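Local atomic coordinates of cysteine synthase 3 (Entamoeba histolytica, PDB entry 6KR5), a protein that probably catalyses the PLP-dependent replacement of the acetoxy group of O-acetyl-L-serine by sulfide, giving L-cysteine, the last step of cysteine synthesis. Residues E19-T24 / C50-S55; I65-I70 / A98-P103. All coordinates share one frame; numbering follows the deposited sequence. Where two conformers were deposited one is given.

Contact 1 (E19-T24 / C50-S55); sequences ETIGGT and CFNPMS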
loop_
_atom_site.group_PDB
_atom_site.type_symbol
_atom_site.label_atom_id
_atom_site.label_comp_id
_atom_site.label_asym_id
_atom_site.label_seq_id
_atom_site.Cartn_x
_atom_site.Cartn_y
_atom_site.Cartn_z
ATOM N N GLU B 19 -14.208 -3.941 -4.464
ATOM C CA GLU B 19 -14.022 -5.241 -5.097
ATOM C C GLU B 19 -12.565 -5.669 -5.153
ATOM O O GLU B 19 -12.298 -6.829 -5.484
ATOM C CB GLU B 19 -14.611 -5.235 -6.506
ATOM C CG GLU B 19 -16.123 -5.051 -6.485
ATOM C CD GLU B 19 -16.805 -5.441 -7.784
ATOM O OE1 GLU B 19 -16.150 -5.465 -8.842
ATOM O OE2 GLU B 19 -18.022 -5.729 -7.731
ATOM N N THR B 20 -11.621 -4.772 -4.861
ATOM C CA THR B 20 -10.212 -5.152 -4.783
ATOM C C THR B 20 -9.793 -5.602 -3.392
ATOM O O THR B 20 -8.636 -5.992 -3.213
ATOM C CB THR B 20 -9.276 -4.009 -5.211
ATOM O OG1 THR B 20 -9.260 -2.979 -4.216
ATOM C CG2 THR B 20 -9.669 -3.423 -6.559
ATOM N N ILE B 21 -10.696 -5.560 -2.413
ATOM C CA ILE B 21 -10.343 -5.962 -1.061
ATOM C C ILE B 21 -10.092 -7.460 -1.015
ATOM O O ILE B 21 -10.817 -8.253 -1.641
ATOM C CB ILE B 21 -11.462 -5.565 -0.085
ATOM C CG1 ILE B 21 -11.536 -4.054 0.027
ATOM C CG2 ILE B 21 -11.252 -6.196 1.300
ATOM C CD1 ILE B 21 -12.727 -3.591 0.862
ATOM N N GLY B 22 -9.076 -7.854 -0.252
ATOM C CA GLY B 22 -8.739 -9.253 -0.107
ATOM C C GLY B 22 -7.934 -9.816 -1.270
ATOM O O GLY B 22 -7.276 -9.102 -2.048
ATOM N N GLY B 23 -7.981 -11.141 -1.367
ATOM C CA GLY B 23 -7.128 -11.839 -2.323
ATOM C C GLY B 23 -5.675 -11.436 -2.224
ATOM O O GLY B 23 -5.022 -11.208 -3.249
ATOM N N THR B 24 -5.159 -11.324 -1.000
ATOM C CA THR B 24 -3.812 -10.804 -0.771
ATOM C C THR B 24 -2.744 -11.879 -0.957
ATOM O O THR B 24 -3.019 -13.073 -0.838
ATOM C CB THR B 24 -3.715 -10.232 0.637
ATOM O OG1 THR B 24 -4.052 -11.247 1.582
ATOM C CG2 THR B 24 -4.663 -9.036 0.799
ATOM N N CYS B 50 -1.190 -5.801 3.788
ATOM C CA CYS B 50 -0.885 -4.489 3.246
ATOM C C CYS B 50 -1.319 -4.344 1.792
ATOM O O CYS B 50 -1.386 -3.214 1.286
ATOM C CB CYS B 50 0.610 -4.240 3.371
ATOM S SG CYS B 50 1.105 -2.640 2.787
ATOM N N PHE B 51 -1.621 -5.451 1.108
ATOM C CA PHE B 51 -2.049 -5.374 -0.283
ATOM C C PHE B 51 -3.511 -4.972 -0.442
ATOM O O PHE B 51 -3.954 -4.756 -1.574
ATOM C CB PHE B 51 -1.779 -6.702 -0.992
ATOM C CG PHE B 51 -0.388 -6.808 -1.550
ATOM C CD1 PHE B 51 0.682 -7.011 -0.712
ATOM C CD2 PHE B 51 -0.165 -6.714 -2.910
ATOM C CE1 PHE B 51 1.969 -7.111 -1.226
ATOM C CE2 PHE B 51 1.117 -6.809 -3.420
ATOM C CZ PHE B 51 2.173 -7.014 -2.575
ATOM N N ASN B 52 -4.275 -4.864 0.645
ATOM C CA ASN B 52 -5.606 -4.282 0.544
ATOM C C ASN B 52 -5.508 -2.827 0.076
ATOM O O ASN B 52 -4.469 -2.177 0.251
ATOM C CB ASN B 52 -6.309 -4.377 1.894
ATOM C CG ASN B 52 -6.808 -5.781 2.180
ATOM O OD1 ASN B 52 -7.726 -6.264 1.519
ATOM N ND2 ASN B 52 -6.189 -6.453 3.146
ATOM N N PRO B 53 -6.569 -2.292 -0.544
ATOM C CA PRO B 53 -6.473 -0.927 -1.108
ATOM C C PRO B 53 -6.076 0.147 -0.107
ATOM O O PRO B 53 -5.342 1.079 -0.477
ATOM C CB PRO B 53 -7.881 -0.678 -1.675
ATOM C CG PRO B 53 -8.759 -1.772 -1.087
ATOM C CD PRO B 53 -7.843 -2.944 -0.888
ATOM N N MET B 54 -6.535 0.066 1.145
ATOM C CA MET B 54 -6.046 0.976 2.172
ATOM C C MET B 54 -5.094 0.271 3.135
ATOM O O MET B 54 -4.863 0.744 4.252
ATOM C CB MET B 54 -7.208 1.657 2.896
ATOM C CG MET B 54 -7.769 2.862 2.118
ATOM S SD MET B 54 -6.528 4.061 1.549
ATOM C CE MET B 54 -5.792 4.507 3.118
ATOM N N SER B 55 -4.518 -0.845 2.690
ATOM C CA SER B 55 -3.239 -1.352 3.187
ATOM C C SER B 55 -3.303 -1.913 4.601
ATOM O O SER B 55 -2.286 -1.947 5.304
ATOM C CB SER B 55 -2.153 -0.279 3.094
ATOM O OG SER B 55 -2.056 0.155 1.748
HETATM O O HOH W 1 -4.698 -7.090 -3.192
#
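Asn52 reaches across to the backbone of 19-24 with its amide group. Asn52 OD1 accepts a hydrogen bond from Gly22 N, 2.7 Å away. The bond is nearly straight, with an N-H...O angle of 162°, and the donor sits close to the line of the C=O bond. Asn52 OD1 also rests 3.5 Å from Ile21 CG2, so one oxygen meets both a polar and an apolar neighbour. The other branch of the amide, Asn52 ND2, packs against the methyl CG2 of Thr24 at 3.8 Å. CG of Asn52 lies anti to its own carbonyl carbon (chi1 -76°), which swings the amide over to Gly22. Next along the chain, the Pro53 ring fits against Thr20 and Ile21. Pro53 CG lies 3.4 Å from Thr20 OG1 and 3.8 Å from Ile21 CG1. Thr24 CG2 also touches CB of Phe51, while the phenyl ring leads away from 19-24.

Residues 50-55 lie in the loop between strand 43-48 and helix 58-72, in the fold type II (tryptophan synthase beta-like) architecture of the cysteine synthase family. A type I turn runs from Asn52 to Ser55, closed by Ser55 N to Asn52 O. The Asn52 side chain is about 10 Å from the bound PLP. Gly22, at positive phi, belongs to the loop that leads into strand 26-28.

A water donates to Phe51 O at 2.9 Å and only weakly to Gly22 O. In the second shell, the Glu49 carboxylate is hydrogen-bonded to both Asn52 ND2 and Thr24 OG1, which helps fix which end of the amide faces Gly22. Thr20 OG1 is hydrogen-bonded to Ile17 O and Thr20 O to Asn7 of the second subunit, whose Phe51 packs on Thr20 and Pro53. Cys50 forms a disulfide with Cys309.

Contact 2 (I65-I70 / A98-P103); sequences IIYQAI and AVFGYP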
loop_
_atom_site.group_PDB
_atom_site.type_symbol
_atom_site.label_atom_id
_atom_site.label_comp_id
_atom_site.label_asym_id
_atom_site.label_seq_id
_atom_site.Cartn_x
_atom_site.Cartn_y
_atom_site.Cartn_z
ATOM N N ILE B 65 -18.450 -5.407 7.978
ATOM C CA ILE B 65 -19.347 -4.861 9.001
ATOM C C ILE B 65 -20.429 -4.006 8.349
ATOM O O ILE B 65 -21.620 -4.146 8.649
ATOM C CB ILE B 65 -18.538 -4.066 10.045
ATOM C CG1 ILE B 65 -17.861 -5.039 11.020
ATOM C CG2 ILE B 65 -19.422 -3.066 10.780
ATOM C CD1 ILE B 65 -16.882 -4.391 11.940
ATOM N N ILE B 66 -20.041 -3.147 7.412
ATOM C CA ILE B 66 -21.011 -2.258 6.786
ATOM C C ILE B 66 -21.869 -3.005 5.771
ATOM O O ILE B 66 -23.095 -2.833 5.738
ATOM C CB ILE B 66 -20.276 -1.065 6.157
ATOM C CG1 ILE B 66 -19.666 -0.210 7.267
ATOM C CG2 ILE B 66 -21.231 -0.230 5.327
ATOM C CD1 ILE B 66 -18.637 0.788 6.766
ATOM N N TYR B 67 -21.250 -3.856 4.950
ATOM C CA TYR B 67 -21.985 -4.593 3.924
ATOM C C TYR B 67 -23.063 -5.462 4.548
ATOM O O TYR B 67 -24.219 -5.455 4.107
ATOM C CB TYR B 67 -21.013 -5.451 3.121
ATOM C CG TYR B 67 -21.577 -6.099 1.880
ATOM C CD1 TYR B 67 -22.509 -5.445 1.086
ATOM C CD2 TYR B 67 -21.139 -7.350 1.481
ATOM C CE1 TYR B 67 -23.004 -6.035 -0.061
ATOM C CE2 TYR B 67 -21.628 -7.951 0.339
ATOM C CZ TYR B 67 -22.560 -7.292 -0.428
ATOM O OH TYR B 67 -23.045 -7.890 -1.571
ATOM N N GLN B 68 -22.700 -6.228 5.575
ATOM C CA GLN B 68 -23.690 -7.115 6.174
ATOM C C GLN B 68 -24.794 -6.321 6.853
ATOM O O GLN B 68 -25.970 -6.714 6.805
ATOM C CB GLN B 68 -23.026 -8.060 7.169
ATOM C CG GLN B 68 -23.953 -9.217 7.568
ATOM C CD GLN B 68 -24.234 -10.150 6.402
ATOM O OE1 GLN B 68 -23.317 -10.602 5.724
ATOM N NE2 GLN B 68 -25.509 -10.436 6.158
ATOM N N ALA B 69 -24.444 -5.195 7.485
ATOM C CA ALA B 69 -25.466 -4.386 8.144
ATOM C C ALA B 69 -26.456 -3.833 7.132
ATOM O O ALA B 69 -27.663 -3.781 7.402
ATOM C CB ALA B 69 -24.831 -3.250 8.946
ATOM N N ILE B 70 -25.974 -3.427 5.955
ATOM C CA ILE B 70 -26.885 -2.963 4.913
ATOM C C ILE B 70 -27.785 -4.100 4.451
ATOM O O ILE B 70 -29.007 -3.942 4.342
ATOM C CB ILE B 70 -26.104 -2.354 3.738
ATOM C CG1 ILE B 70 -25.437 -1.054 4.180
ATOM C CG2 ILE B 70 -27.040 -2.092 2.578
ATOM C CD1 ILE B 70 -24.405 -0.516 3.203
ATOM N N ALA B 98 -17.497 5.498 2.378
ATOM C CA ALA B 98 -17.465 6.424 1.250
ATOM C C ALA B 98 -18.083 5.799 -0.001
ATOM O O ALA B 98 -18.784 6.475 -0.762
ATOM C CB ALA B 98 -16.023 6.864 0.991
ATOM N N VAL B 99 -17.839 4.510 -0.233
ATOM C CA VAL B 99 -18.329 3.887 -1.460
ATOM C C VAL B 99 -19.791 3.482 -1.323
ATOM O O VAL B 99 -20.583 3.647 -2.263
ATOM C CB VAL B 99 -17.427 2.697 -1.843
ATOM C CG1 VAL B 99 -17.960 2.021 -3.079
ATOM C CG2 VAL B 99 -15.987 3.173 -2.083
ATOM N N PHE B 100 -20.190 2.980 -0.150
ATOM C CA PHE B 100 -21.595 2.643 0.062
ATOM C C PHE B 100 -22.467 3.874 0.240
ATOM O O PHE B 100 -23.698 3.755 0.180
ATOM C CB PHE B 100 -21.761 1.740 1.288
ATOM C CG PHE B 100 -21.395 0.308 1.046
ATOM C CD1 PHE B 100 -22.112 -0.461 0.143
ATOM C CD2 PHE B 100 -20.355 -0.285 1.743
ATOM C CE1 PHE B 100 -21.777 -1.796 -0.084
ATOM C CE2 PHE B 100 -20.016 -1.623 1.528
ATOM C CZ PHE B 100 -20.727 -2.378 0.617
ATOM N N GLY B 101 -21.872 5.037 0.482
ATOM C CA GLY B 101 -22.639 6.264 0.606
ATOM C C GLY B 101 -23.234 6.520 1.971
ATOM O O GLY B 101 -24.322 7.100 2.063
ATOM N N TYR B 102 -22.557 6.109 3.043
ATOM C CA TYR B 102 -23.036 6.366 4.389
ATOM C C TYR B 102 -22.068 7.262 5.145
ATOM O O TYR B 102 -20.853 7.100 5.015
ATOM C CB TYR B 102 -23.204 5.065 5.180
ATOM C CG TYR B 102 -24.471 4.335 4.854
ATOM C CD1 TYR B 102 -24.536 3.488 3.756
ATOM C CD2 TYR B 102 -25.617 4.507 5.634
ATOM C CE1 TYR B 102 -25.693 2.821 3.451
ATOM C CE2 TYR B 102 -26.777 3.845 5.328
ATOM C CZ TYR B 102 -26.808 3.008 4.237
ATOM O OH TYR B 102 -27.968 2.342 3.932
ATOM N N PRO B 103 -22.561 8.196 5.948
ATOM C CA PRO B 103 -21.649 8.975 6.794
ATOM C C PRO B 103 -20.976 8.072 7.816
ATOM O O PRO B 103 -21.577 7.112 8.314
ATOM C CB PRO B 103 -22.569 10.002 7.467
ATOM C CG PRO B 103 -23.780 10.077 6.574
ATOM C CD PRO B 103 -23.952 8.680 6.030
#
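Helix 88-100 is the helix of a beta-alpha-beta crossover between the neighbouring parallel strands 80-84 and 104-109, and its C-terminal end meets helix 58-72 here. The chain then turns through Gly101 toward strand 104-109. Phe100 is the central group. Ile70 CD1 sits over one face of its ring, a CH-pi contact 4.1 Å from the Phe100 centroid and 27° off the ring normal. Ile66 CG2 approaches Phe100 CD2 to 3.7 Å. At the far end of the ring, Phe100 CZ meets Tyr67 CD1 at 3.6 Å. The Tyr67 and Phe100 planes are nearly parallel, at 15°, but slid apart with centroids 5.8 Å distant, so they barely overlap. Tyr67 CG is anti to the backbone N (chi1 -170°), which brings CD1 of Tyr67 to the CZ end of Phe100. Beyond the helix end, Tyr102 CE1 lies 3.6 Å from Ile70 CD1. That one methyl therefore bridges two aromatic rings. Ile66 also touches Ile81 of strand 80-84, and Ile4 of the second subunit packs on Phe100. All the contacts between the two segments are apolar, so they are held by burial of apolar surface and dispersion, without directional polar bonds between them.

Contact 1 comes first along the chain and closes before contact 2 opens. Their centres are about 17 Å apart, and their nearest atoms are about 7 Å apart without touching. Helix 58-72 connects them: it follows the loop 50-55 of contact 1 and carries 65-70 of contact 2. Helix 88-100 also serves both. Its Gln95 touches Ile21 and Pro53, and its last residue is Phe100. Contact 1 lies deeper, beside the six-stranded mixed sheet. Contact 2 is nearer the surface, against the four-stranded parallel sheet. Both touch the second subunit, so each lies at the dimer interface in its own part of the fold.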